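Local atomic coordinates of flagellin B1 (Methanocaldococcus jannaschii DSM 2661, PDB entry 5YA6), a protein that is an archaeal flagellin that probably polymerises into the archaellum filament, and binds calcium through its beta-rich domain. Residues 68-73 and 106-111. Numbering follows the deposited sequence.
Sequences VTTATL and SLSNGV. With CA (calcium ion), chain D.
V68, on strand 59-69, sets its forked side chain against the carbonyl of L107 in a 3-10 segment of the calcium-binding loop, a worked example of how a metal loop can be packed, methyls on loop oxygens, beside an inner strand of a large mixed beta-sheet. Both methyls rest on the same oxygen: CG2 of V68 lies 3.4 Å from L107 O and CG1 3.6 Å from it. The valine torsion explains this double contact, because CG2 is trans to the backbone N while CG1 takes the place between N and the carbonyl carbon (chi1 54°), and both branches fall on the loop side. L107 O is also the acceptor for G110 N, so the methyls cover a carbonyl whose hydrogen bond is made within its own turn. Replacing V68 by an alanine removes both methyls, which would probably open a gap over L107 O. Further out, T70 lays its methyl alongside the hydroxyl of S108, with CG2 of T70 3.7 Å from S108 OG. V99 of strand 94-99 touches V68, T70 and L107, and so links the two segments. T69 OG1 accepts from A71 N, an ST turn. On the calcium side, D102, D104, N113 and D116 bind the ion together with S106, whose OG sits 2.4 Å from the calcium and also donates to V111 O at 2.7 Å, approaching from 36° above the carbonyl plane.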
ATOM      1  N   VAL B  68       5.943 -21.600 -10.363  1.00 14.63           N
ATOM      2  CA  VAL B  68       7.272 -21.058 -10.434  1.00 14.58           C
ATOM      3  C   VAL B  68       7.929 -21.503 -11.766  1.00 16.18           C
ATOM      4  O   VAL B  68       7.628 -22.610 -12.270  1.00 18.67           O
ATOM      5  CB  VAL B  68       8.138 -21.456  -9.199  1.00 16.49           C
ATOM      6  CG1 VAL B  68       8.161 -22.968  -8.986  1.00 16.66           C
ATOM      7  CG2 VAL B  68       9.559 -20.925  -9.302  1.00 15.10           C
ATOM      8  N   THR B  69       8.778 -20.657 -12.314  1.00 14.97           N
ATOM      9  CA  THR B  69       9.490 -20.961 -13.594  1.00 15.50           C
ATOM     10  C   THR B  69      10.911 -20.501 -13.505  1.00 16.26           C
ATOM     11  O   THR B  69      11.233 -19.471 -12.897  1.00 15.55           O
ATOM     12  CB  THR B  69       8.851 -20.305 -14.819  1.00 17.61           C
ATOM     13  OG1 THR B  69       9.659 -20.602 -15.981  1.00 19.49           O
ATOM     14  CG2 THR B  69       8.739 -18.768 -14.672  1.00 16.52           C
ATOM     15  N   THR B  70      11.830 -21.299 -14.102  1.00 15.56           N
ATOM     16  CA  THR B  70      13.204 -20.908 -14.193  1.00 16.36           C
ATOM     17  C   THR B  70      13.539 -20.291 -15.580  1.00 15.48           C
ATOM     18  O   THR B  70      14.650 -19.921 -15.815  1.00 17.58           O
ATOM     19  CB  THR B  70      14.092 -22.113 -14.083  1.00 17.74           C
ATOM     20  OG1 THR B  70      13.519 -23.120 -14.928  1.00 17.03           O
ATOM     21  CG2 THR B  70      14.155 -22.690 -12.596  1.00 18.01           C
ATOM     22  N   ALA B  71      12.543 -20.129 -16.399  1.00 15.90           N
ATOM     23  CA  ALA B  71      12.710 -19.466 -17.711  1.00 17.69           C
ATOM     24  C   ALA B  71      13.187 -18.011 -17.651  1.00 18.85           C
ATOM     25  O   ALA B  71      13.704 -17.482 -18.651  1.00 18.48           O
ATOM     26  CB  ALA B  71      11.389 -19.542 -18.484  1.00 16.69           C
ATOM     27  N   THR B  72      12.912 -17.303 -16.532  1.00 15.46           N
ATOM     28  CA  THR B  72      13.398 -15.967 -16.312  1.00 16.50           C
ATOM     29  C   THR B  72      14.873 -15.873 -15.974  1.00 17.94           C
ATOM     30  O   THR B  72      15.451 -14.756 -15.882  1.00 19.72           O
ATOM     31  CB  THR B  72      12.558 -15.358 -15.131  1.00 16.09           C
ATOM     32  OG1 THR B  72      12.531 -16.302 -14.007  1.00 14.47           O
ATOM     33  CG2 THR B  72      11.097 -15.125 -15.554  1.00 15.42           C
ATOM     34  N   LEU B  73      15.501 -17.014 -15.687  1.00 18.88           N
ATOM     35  CA  LEU B  73      16.870 -17.003 -15.186  1.00 24.65           C
ATOM     36  C   LEU B  73      17.864 -16.512 -16.265  1.00 24.88           C
ATOM     37  O   LEU B  73      17.891 -17.061 -17.376  1.00 23.49           O
ATOM     38  CB  LEU B  73      17.207 -18.416 -14.691  1.00 28.07           C
ATOM     39  CG  LEU B  73      18.478 -18.623 -13.904  1.00 33.41           C
ATOM     40  CD1 LEU B  73      18.508 -17.733 -12.686  1.00 36.39           C
ATOM     41  CD2 LEU B  73      18.548 -20.087 -13.477  1.00 34.95           C
ATOM     42  N   SER B 106      16.257 -23.952  -4.398  1.00 16.76           N
ATOM     43  CA  SER B 106      15.130 -23.946  -3.455  1.00 15.67           C
ATOM     44  C   SER B 106      13.826 -23.333  -4.020  1.00 14.43           C
ATOM     45  O   SER B 106      12.718 -23.784  -3.681  1.00 15.56           O
ATOM     46  CB  SER B 106      15.568 -23.240  -2.140  1.00 15.57           C
ATOM     47  OG  SER B 106      15.847 -21.876  -2.321  1.00 15.18           O
ATOM     48  N   LEU B 107      13.943 -22.321  -4.892  1.00 15.98           N
ATOM     49  CA  LEU B 107      12.750 -21.689  -5.476  1.00 16.17           C
ATOM     50  C   LEU B 107      11.896 -22.595  -6.350  1.00 18.34           C
ATOM     51  O   LEU B 107      10.677 -22.375  -6.478  1.00 18.81           O
ATOM     52  CB  LEU B 107      13.092 -20.407  -6.235  1.00 15.37           C
ATOM     53  CG  LEU B 107      13.344 -19.185  -5.390  1.00 16.76           C
ATOM     54  CD1 LEU B 107      13.897 -18.117  -6.297  1.00 16.54           C
ATOM     55  CD2 LEU B 107      12.049 -18.689  -4.763  1.00 14.93           C
ATOM     56  N   SER B 108      12.505 -23.657  -6.881  1.00 20.58           N
ATOM     57  CA  SER B 108      11.775 -24.645  -7.633  1.00 21.12           C
ATOM     58  C   SER B 108      10.901 -25.518  -6.758  1.00 20.48           C
ATOM     59  O   SER B 108      10.001 -26.148  -7.268  1.00 19.49           O
ATOM     60  CB  SER B 108      12.700 -25.468  -8.560  1.00 23.24           C
ATOM     61  OG  SER B 108      13.339 -24.580  -9.513  1.00 26.02           O
ATOM     62  N   ASN B 109      11.127 -25.526  -5.439  1.00 19.29           N
ATOM     63  CA  ASN B 109      10.150 -26.022  -4.503  1.00 21.91           C
ATOM     64  C   ASN B 109       9.350 -24.943  -3.754  1.00 19.42           C
ATOM     65  O   ASN B 109       8.735 -25.229  -2.714  1.00 18.90           O
ATOM     66  CB  ASN B 109      10.827 -26.947  -3.505  1.00 25.85           C
ATOM     67  CG  ASN B 109      10.546 -28.364  -3.838  1.00 34.94           C
ATOM     68  OD1 ASN B 109       9.421 -28.826  -3.651  1.00 45.15           O
ATOM     69  ND2 ASN B 109      11.507 -29.030  -4.467  1.00 34.74           N
ATOM     70  N   GLY B 110       9.410 -23.714  -4.267  1.00 17.26           N
ATOM     71  CA  GLY B 110       8.628 -22.612  -3.655  1.00 17.41           C
ATOM     72  C   GLY B 110       9.234 -22.077  -2.354  1.00 18.43           C
ATOM     73  O   GLY B 110       8.490 -21.521  -1.524  1.00 18.57           O
ATOM     74  N   VAL B 111      10.541 -22.245  -2.160  1.00 16.28           N
ATOM     75  CA  VAL B 111      11.248 -21.824  -0.945  1.00 16.08           C
ATOM     76  C   VAL B 111      12.332 -20.833  -1.327  1.00 13.28           C
ATOM     77  O   VAL B 111      13.215 -21.116  -2.131  1.00 13.88           O
ATOM     78  CB  VAL B 111      11.895 -22.987  -0.164  1.00 16.92           C
ATOM     79  CG1 VAL B 111      12.740 -22.428   0.993  1.00 19.42           C
ATOM     80  CG2 VAL B 111      10.848 -23.913   0.398  1.00 17.36           C
TER
HETATM   81 CA    CA D 301      17.891 -20.719  -2.821  1.00 17.45          CA
HETATM   82  O   HOH W   1      20.332 -20.591  -2.683  1.00 18.74           O